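Local coordinates for protein cystathionine gamma-synthase (Xanthomonas oryzae pv. oryzae KACC 10331, PDB 6LD7) that probably makes cystathionine in the methionine biosynthesis pathway, using pyridoxal 5'-phosphate as its cofactor, at residues G80-T86 with V218-A224; D103-P108 with P149-E155; R163-L167 with L299-Q304. The protein carries 1 engineered substitution. All blocks are in the same frame, centred on the assembly; numbering follows the deposited sequence.

Interaction 1: residues G80-T86 with V218-A224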
# COMPACT_ATOMS: atom_id res chain seq x y z
N GLY C 80 -19.76 -12.44 -15.45
CA GLY C 80 -19.16 -11.85 -14.23
C GLY C 80 -17.86 -12.58 -13.90
O GLY C 80 -17.60 -13.72 -14.47
N GLY C 81 -17.09 -12.00 -13.01
CA GLY C 81 -15.79 -12.52 -12.57
C GLY C 81 -15.70 -12.61 -11.06
O GLY C 81 -16.25 -11.74 -10.40
N VAL C 82 -15.03 -13.64 -10.57
CA VAL C 82 -14.69 -13.77 -9.14
C VAL C 82 -13.18 -13.71 -9.06
O VAL C 82 -12.55 -14.40 -9.84
CB VAL C 82 -15.25 -15.09 -8.58
CG1 VAL C 82 -14.92 -15.28 -7.13
CG2 VAL C 82 -16.73 -15.09 -8.71
N ILE C 83 -12.67 -12.97 -8.10
CA ILE C 83 -11.22 -12.77 -7.87
C ILE C 83 -10.81 -13.56 -6.62
O ILE C 83 -11.33 -13.28 -5.51
CB ILE C 83 -10.92 -11.26 -7.78
CG1 ILE C 83 -11.35 -10.45 -9.03
CG2 ILE C 83 -9.44 -11.05 -7.51
CD1 ILE C 83 -10.79 -10.92 -10.34
N THR C 84 -9.78 -14.39 -6.74
CA THR C 84 -9.30 -15.28 -5.67
C THR C 84 -7.95 -14.81 -5.20
O THR C 84 -7.21 -14.07 -5.93
CB THR C 84 -9.35 -16.75 -6.17
OG1 THR C 84 -8.49 -16.90 -7.31
CG2 THR C 84 -10.76 -17.15 -6.54
N SER C 85 -7.56 -15.30 -4.05
CA SER C 85 -6.26 -14.96 -3.46
C SER C 85 -5.09 -15.59 -4.23
O SER C 85 -4.02 -14.99 -4.15
CB SER C 85 -6.23 -15.35 -1.99
OG SER C 85 -6.38 -16.75 -1.96
N THR C 86 -5.30 -16.67 -4.99
CA THR C 86 -4.29 -17.24 -5.89
C THR C 86 -4.93 -17.88 -7.10
O THR C 86 -6.19 -18.19 -7.09
CB THR C 86 -3.48 -18.29 -5.13
OG1 THR C 86 -4.25 -19.44 -4.81
CG2 THR C 86 -2.91 -17.76 -3.83
N VAL C 218 0.12 -12.18 -6.14
CA VAL C 218 -0.32 -13.53 -6.43
C VAL C 218 -1.84 -13.39 -6.41
O VAL C 218 -2.31 -12.78 -5.49
CB VAL C 218 0.23 -14.56 -5.44
CG1 VAL C 218 -0.37 -15.96 -5.63
CG2 VAL C 218 1.74 -14.65 -5.46
N GLY C 219 -2.56 -13.88 -7.44
CA GLY C 219 -4.03 -13.76 -7.54
C GLY C 219 -4.60 -14.72 -8.59
O GLY C 219 -3.85 -15.20 -9.41
N GLY C 220 -5.91 -14.94 -8.58
CA GLY C 220 -6.65 -15.68 -9.58
C GLY C 220 -7.94 -15.01 -9.93
O GLY C 220 -8.35 -14.05 -9.25
N ALA C 221 -8.58 -15.54 -10.96
CA ALA C 221 -9.88 -15.08 -11.45
C ALA C 221 -10.59 -16.23 -12.16
O ALA C 221 -9.93 -17.09 -12.78
CB ALA C 221 -9.57 -13.89 -12.34
N VAL C 222 -11.90 -16.25 -12.04
CA VAL C 222 -12.76 -17.12 -12.80
C VAL C 222 -13.85 -16.25 -13.37
O VAL C 222 -14.48 -15.47 -12.64
CB VAL C 222 -13.43 -18.19 -11.91
CG1 VAL C 222 -14.08 -19.21 -12.80
CG2 VAL C 222 -12.44 -18.83 -11.06
N VAL C 223 -14.08 -16.46 -14.64
CA VAL C 223 -15.15 -15.80 -15.39
C VAL C 223 -16.06 -16.90 -15.93
O VAL C 223 -15.61 -17.84 -16.58
CB VAL C 223 -14.56 -14.88 -16.48
CG1 VAL C 223 -15.67 -14.32 -17.33
CG2 VAL C 223 -13.73 -13.73 -15.90
N ALA C 224 -17.34 -16.76 -15.64
CA ALA C 224 -18.39 -17.64 -16.15
C ALA C 224 -19.10 -16.97 -17.32
O ALA C 224 -19.39 -15.77 -17.23
CB ALA C 224 -19.37 -18.02 -15.09
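Ile83 lays the end of its side chain over the neighbouring strand, with CD1 3.8 Å from CB of Ala221. Its CG1 sits beside the backbone N (chi1 -58°), and a second bend at chi2 brings CD1 back to the strand. Helix 63-76 closes over this pair through Leu72. On the other face of the sheet, the side chains of Val82 and Val222 pack under helices 87-98 and 227-240. The two strands, 80-84 and 220-224, are antiparallel and form one edge of the mixed seven-stranded sheet of the large domain in fold type I PLP enzymes. Strand 220-224 runs against both its neighbours. Val82 and Val222 form a hydrogen-bonded pair; Val82 N to Val222 O is 2.8 Å. Thr84 and Gly220 form the next such pair. Here the donor comes from above: Thr84 N meets Gly220 O at 2.9 Å, 56° out of the carbonyl plane. The chain turns, and Thr84 OG1 donates to Thr86 O at 2.6 Å. With chi1 at 61° this hydroxyl also lies over Gly220, 3.2 Å from its CA. Thr84 OG1 and Thr86 O take up the side of Gly220 where a side chain would stand. Thr86 and Val218 lie side by side, with Thr86 CG2 3.6 Å from Val218 CG1. Gly219 N bonds to Thr208 OG1, next to Lys209, the predicted PLP lysine. Thr86 is the N-cap of helix 87-98: its OG1 bonds to Gly89 N and to Gly241 O of the second subunit. As in fold type I relatives, the start of this helix probably faces the cofactor phosphate.

Interaction 2: residues D103-P108 with P149-E155; sequences DTLVVP and PKLVLIE
Val106 pushes CG2 against the ring of Pro149, where CB is 3.5 Å away, a tight carbon contact. The two strands, 104-108 and 151-155, are parallel neighbours in the seven-stranded sheet of the large, PLP-binding domain (fold type I). On the same face, CG2 of Val152 comes up beside Val106, 4.0 Å from its CB. The branch of Val106 that meets Pro149 is the one beside its own backbone N; CG1 is anti to that N (chi1 -177°). On the other face leucines meet across the strands. Leu105 and Leu151 lie side by side and point the same way, and CD1 of Leu105 rests on the branch point of Leu151, 3.7 Å from CG. Phe119 of helix 113-124 packs on Leu105 and also on Leu153. At the strand ends the Pro108 ring lies across Leu153 at about a right angle, with Pro108 CD 3.1 Å from Leu153 O. Asp103 and Lys150 run alongside each other at the start of the strands. Their charged ends do not form a salt bridge; Asp103 OD2 bonds to Gln100 N instead. The backbone ladder holds the register. Thr104 O takes Lys150 N at 2.8 Å and, weakly, Leu151 N. Val106 bonds to both sides of Val152: its N donates to Leu151 O at 2.9 Å, and its O accepts a nearly straight bond from Leu153 N at 3.0 Å.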
# COMPACT_ATOMS: atom_id res chain seq x y z
N ASP C 103 -18.84 -37.69 -9.59
CA ASP C 103 -18.58 -36.95 -10.84
C ASP C 103 -17.14 -37.26 -11.23
O ASP C 103 -16.28 -37.47 -10.39
CB ASP C 103 -18.67 -35.44 -10.73
CG ASP C 103 -20.05 -34.92 -10.51
OD1 ASP C 103 -20.94 -35.69 -10.73
OD2 ASP C 103 -20.22 -33.74 -10.08
N THR C 104 -16.87 -37.11 -12.52
CA THR C 104 -15.54 -37.31 -13.10
C THR C 104 -15.11 -36.00 -13.73
O THR C 104 -15.90 -35.33 -14.41
CB THR C 104 -15.61 -38.48 -14.11
OG1 THR C 104 -15.76 -39.72 -13.40
CG2 THR C 104 -14.31 -38.61 -14.82
N LEU C 105 -13.84 -35.74 -13.60
CA LEU C 105 -13.16 -34.58 -14.19
C LEU C 105 -12.13 -35.12 -15.19
O LEU C 105 -11.30 -36.00 -14.83
CB LEU C 105 -12.43 -33.81 -13.08
CG LEU C 105 -11.41 -32.79 -13.56
CD1 LEU C 105 -12.16 -31.61 -14.17
CD2 LEU C 105 -10.52 -32.30 -12.40
N VAL C 106 -12.12 -34.53 -16.36
CA VAL C 106 -11.09 -34.83 -17.36
C VAL C 106 -10.01 -33.75 -17.31
O VAL C 106 -10.34 -32.62 -17.38
CB VAL C 106 -11.70 -34.91 -18.76
CG1 VAL C 106 -10.64 -35.29 -19.75
CG2 VAL C 106 -12.85 -35.89 -18.78
N VAL C 107 -8.76 -34.17 -17.23
CA VAL C 107 -7.56 -33.31 -17.07
C VAL C 107 -6.61 -33.61 -18.20
O VAL C 107 -6.34 -34.77 -18.47
CB VAL C 107 -6.92 -33.68 -15.73
CG1 VAL C 107 -5.65 -32.95 -15.54
CG2 VAL C 107 -7.90 -33.32 -14.66
N PRO C 108 -5.97 -32.60 -18.81
CA PRO C 108 -4.93 -32.83 -19.78
C PRO C 108 -3.75 -33.55 -19.13
O PRO C 108 -3.42 -33.17 -18.05
CB PRO C 108 -4.46 -31.43 -20.22
CG PRO C 108 -5.64 -30.56 -19.85
CD PRO C 108 -6.24 -31.17 -18.59
N PRO C 149 -18.19 -37.42 -18.42
CA PRO C 149 -17.59 -36.66 -17.33
C PRO C 149 -18.44 -35.43 -17.01
O PRO C 149 -19.21 -34.96 -17.84
CB PRO C 149 -16.20 -36.29 -17.88
CG PRO C 149 -16.38 -36.30 -19.38
CD PRO C 149 -17.47 -37.31 -19.68
N LYS C 150 -18.28 -34.86 -15.81
CA LYS C 150 -19.02 -33.63 -15.49
C LYS C 150 -18.29 -32.42 -16.07
O LYS C 150 -18.93 -31.39 -16.41
CB LYS C 150 -19.10 -33.51 -13.97
CG LYS C 150 -19.87 -32.30 -13.49
CD LYS C 150 -21.33 -32.50 -13.70
CE LYS C 150 -22.00 -31.16 -13.69
NZ LYS C 150 -22.37 -30.90 -12.32
N LEU C 151 -16.97 -32.45 -16.04
CA LEU C 151 -16.19 -31.23 -16.31
C LEU C 151 -14.97 -31.67 -17.05
O LEU C 151 -14.38 -32.68 -16.62
CB LEU C 151 -15.78 -30.58 -14.95
CG LEU C 151 -14.94 -29.31 -15.01
CD1 LEU C 151 -15.72 -28.26 -15.75
CD2 LEU C 151 -14.64 -28.82 -13.58
N VAL C 152 -14.55 -30.86 -18.01
CA VAL C 152 -13.30 -31.04 -18.77
C VAL C 152 -12.48 -29.79 -18.64
O VAL C 152 -13.01 -28.73 -18.91
CB VAL C 152 -13.60 -31.29 -20.26
CG1 VAL C 152 -12.31 -31.39 -21.04
CG2 VAL C 152 -14.47 -32.49 -20.43
N LEU C 153 -11.25 -29.95 -18.26
CA LEU C 153 -10.28 -28.85 -18.12
C LEU C 153 -9.44 -28.84 -19.42
O LEU C 153 -8.84 -29.91 -19.79
CB LEU C 153 -9.40 -29.02 -16.88
CG LEU C 153 -8.13 -28.16 -16.83
CD1 LEU C 153 -8.49 -26.73 -16.62
CD2 LEU C 153 -7.19 -28.60 -15.71
N ILE C 154 -9.28 -27.64 -19.98
CA ILE C 154 -8.35 -27.40 -21.09
C ILE C 154 -7.31 -26.40 -20.66
O ILE C 154 -7.68 -25.34 -20.15
CB ILE C 154 -9.11 -26.88 -22.29
CG1 ILE C 154 -10.25 -27.80 -22.67
CG2 ILE C 154 -8.18 -26.59 -23.42
CD1 ILE C 154 -11.13 -27.18 -23.66
N GLU C 155 -6.05 -26.66 -20.96
CA GLU C 155 -4.98 -25.67 -20.69
C GLU C 155 -4.20 -25.51 -21.98
O GLU C 155 -3.41 -26.43 -22.44
CB GLU C 155 -4.11 -26.12 -19.53
CG GLU C 155 -3.03 -25.12 -19.14
CD GLU C 155 -2.09 -25.65 -18.07
OE1 GLU C 155 -0.85 -25.27 -18.18
OE2 GLU C 155 -2.62 -26.46 -17.14

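Interaction 3: residues R163-L167 with L299-Q304; sequences RITDL and LAARQQ
Ile164 and Ala300 bring the backbones nearest, CA to CA 6.6 Å, where an irregular loop passes the last turn of helix 297-303. Gln303 reaches across with a chain extended beyond CG and grips the loop backbone with both ends of its amide. NE2 donates to Thr165 O at 2.7 Å, and the acceptor lies close to the amide plane. OE1 accepts from Leu167 N at 2.9 Å, in the carbonyl plane and on a lone pair. These two nearly straight bonds (173° and 169°) hold the amide and fix its flip. OE1 also takes a bond from a water that donates to Asp166 OD1 as well. Asp166 is the N-cap residue of helix 167-176; its OD1 accepts from Phe169 N. Helix 167-176 follows strand 151-155 of the large sheet and helix 297-303 leads toward the second sheet, so Gln303 links the N-terminus of one to the C-terminal turn of the other. Leu299 packs beside the amide. Its CD2 lies 3.6 Å from both Ile164 CG2 and Asp166 CB, while CD1 faces the Asp166 carboxyl carbon. Leu167 crosses Gln303 at about a right angle, its CG against OE1. Ile164 has CG1 beside the backbone N (chi1 -49°), which leaves CG2 for Leu299 and sends CD1 toward the helix end. There Ile164 CD1 touches Ala300 CB and, at 3.6 Å, Gln304 OE1. Gln304 NE2 bonds to Gly306 O.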
# COMPACT_ATOMS: atom_id res chain seq x y z
N ARG C 163 1.97 -27.07 -26.57
CA ARG C 163 0.94 -27.84 -27.32
C ARG C 163 -0.33 -27.03 -27.35
O ARG C 163 -0.71 -26.39 -26.33
CB ARG C 163 0.65 -29.24 -26.72
CG ARG C 163 1.89 -30.10 -26.43
CD ARG C 163 2.38 -30.77 -27.70
NE ARG C 163 3.44 -30.05 -28.33
CZ ARG C 163 4.68 -30.49 -28.72
NH1 ARG C 163 5.14 -31.73 -28.56
NH2 ARG C 163 5.44 -29.59 -29.32
N ILE C 164 -0.97 -27.02 -28.51
CA ILE C 164 -2.21 -26.27 -28.72
C ILE C 164 -3.38 -27.23 -28.69
O ILE C 164 -3.40 -28.17 -29.47
CB ILE C 164 -2.07 -25.53 -30.04
CG1 ILE C 164 -0.74 -24.75 -30.14
CG2 ILE C 164 -3.24 -24.62 -30.28
CD1 ILE C 164 -0.62 -23.63 -29.16
N THR C 165 -4.37 -26.99 -27.86
CA THR C 165 -5.61 -27.74 -27.89
C THR C 165 -6.60 -26.94 -28.70
O THR C 165 -6.75 -25.69 -28.50
CB THR C 165 -6.17 -27.91 -26.48
OG1 THR C 165 -5.15 -28.53 -25.69
CG2 THR C 165 -7.45 -28.69 -26.46
N ASP C 166 -7.37 -27.67 -29.50
CA ASP C 166 -8.37 -27.06 -30.41
C ASP C 166 -9.63 -26.80 -29.63
O ASP C 166 -10.38 -27.73 -29.28
CB ASP C 166 -8.50 -27.96 -31.63
CG ASP C 166 -9.54 -27.51 -32.63
OD1 ASP C 166 -10.44 -26.62 -32.30
OD2 ASP C 166 -9.43 -28.04 -33.75
N LEU C 167 -9.84 -25.55 -29.27
CA LEU C 167 -10.97 -25.18 -28.38
C LEU C 167 -12.28 -25.63 -29.00
O LEU C 167 -13.15 -26.20 -28.27
CB LEU C 167 -10.95 -23.67 -28.12
CG LEU C 167 -9.78 -23.18 -27.26
CD1 LEU C 167 -9.78 -21.68 -27.14
CD2 LEU C 167 -9.85 -23.81 -25.88
N LEU C 299 -3.55 -23.91 -36.13
CA LEU C 299 -4.65 -23.82 -35.15
C LEU C 299 -4.43 -22.60 -34.22
O LEU C 299 -5.34 -21.75 -34.08
CB LEU C 299 -4.66 -25.17 -34.43
CG LEU C 299 -5.52 -25.18 -33.17
CD1 LEU C 299 -6.96 -24.95 -33.58
CD2 LEU C 299 -5.30 -26.53 -32.47
N ALA C 300 -3.19 -22.36 -33.79
CA ALA C 300 -2.89 -21.21 -32.92
C ALA C 300 -3.15 -19.93 -33.71
O ALA C 300 -3.66 -18.96 -33.09
CB ALA C 300 -1.47 -21.32 -32.45
N ALA C 301 -2.81 -19.88 -35.00
CA ALA C 301 -3.00 -18.65 -35.85
C ALA C 301 -4.49 -18.37 -35.94
O ALA C 301 -4.84 -17.24 -35.95
CB ALA C 301 -2.41 -18.82 -37.27
N ARG C 302 -5.37 -19.36 -35.87
CA ARG C 302 -6.84 -19.09 -35.94
C ARG C 302 -7.45 -18.89 -34.56
O ARG C 302 -8.33 -18.12 -34.53
CB ARG C 302 -7.62 -20.22 -36.65
CG ARG C 302 -7.26 -20.22 -38.14
CD ARG C 302 -7.93 -19.16 -39.04
NE ARG C 302 -9.31 -19.63 -39.27
CZ ARG C 302 -9.67 -20.70 -40.03
NH1 ARG C 302 -10.94 -21.07 -40.09
NH2 ARG C 302 -8.78 -21.37 -40.74
N GLN C 303 -7.12 -19.63 -33.50
CA GLN C 303 -7.91 -19.45 -32.29
C GLN C 303 -7.31 -18.40 -31.34
O GLN C 303 -7.96 -18.11 -30.37
CB GLN C 303 -8.17 -20.78 -31.62
CG GLN C 303 -7.06 -21.32 -30.82
CD GLN C 303 -7.39 -22.65 -30.15
OE1 GLN C 303 -8.33 -23.35 -30.48
NE2 GLN C 303 -6.45 -23.10 -29.35
N GLN C 304 -6.11 -17.89 -31.60
CA GLN C 304 -5.34 -16.95 -30.77
C GLN C 304 -5.20 -15.63 -31.56
O GLN C 304 -5.12 -15.72 -32.78
CB GLN C 304 -3.94 -17.47 -30.37
CG GLN C 304 -3.91 -18.85 -29.72
CD GLN C 304 -2.53 -19.39 -29.43
OE1 GLN C 304 -2.44 -20.56 -29.07
NE2 GLN C 304 -1.46 -18.58 -29.60
O HOH W 1 -10.51 -23.86 -31.99

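Interactions 1 and 2 belong to the same seven-stranded sheet, with centres about 19 Å apart. Interaction 1 includes the edge strand 80-84; interaction 2 lies toward the other edge, with strands 180-184 and 202-206 between the two pairs. Along the chain, both segments of interaction 2 fall between those of interaction 1. The first segment of interaction 3 comes soon after interaction 2, and Ile154 packs back on Thr165 and Leu167. The other segment comes after strand 220-224, so interactions 1 and 3 alternate; their centres are about 24 Å apart. Through the loop packed on Ile154, interaction 3 joins the seven-stranded sheet to helix 297-303, which precedes strand 310-315 of the second, five-stranded sheet.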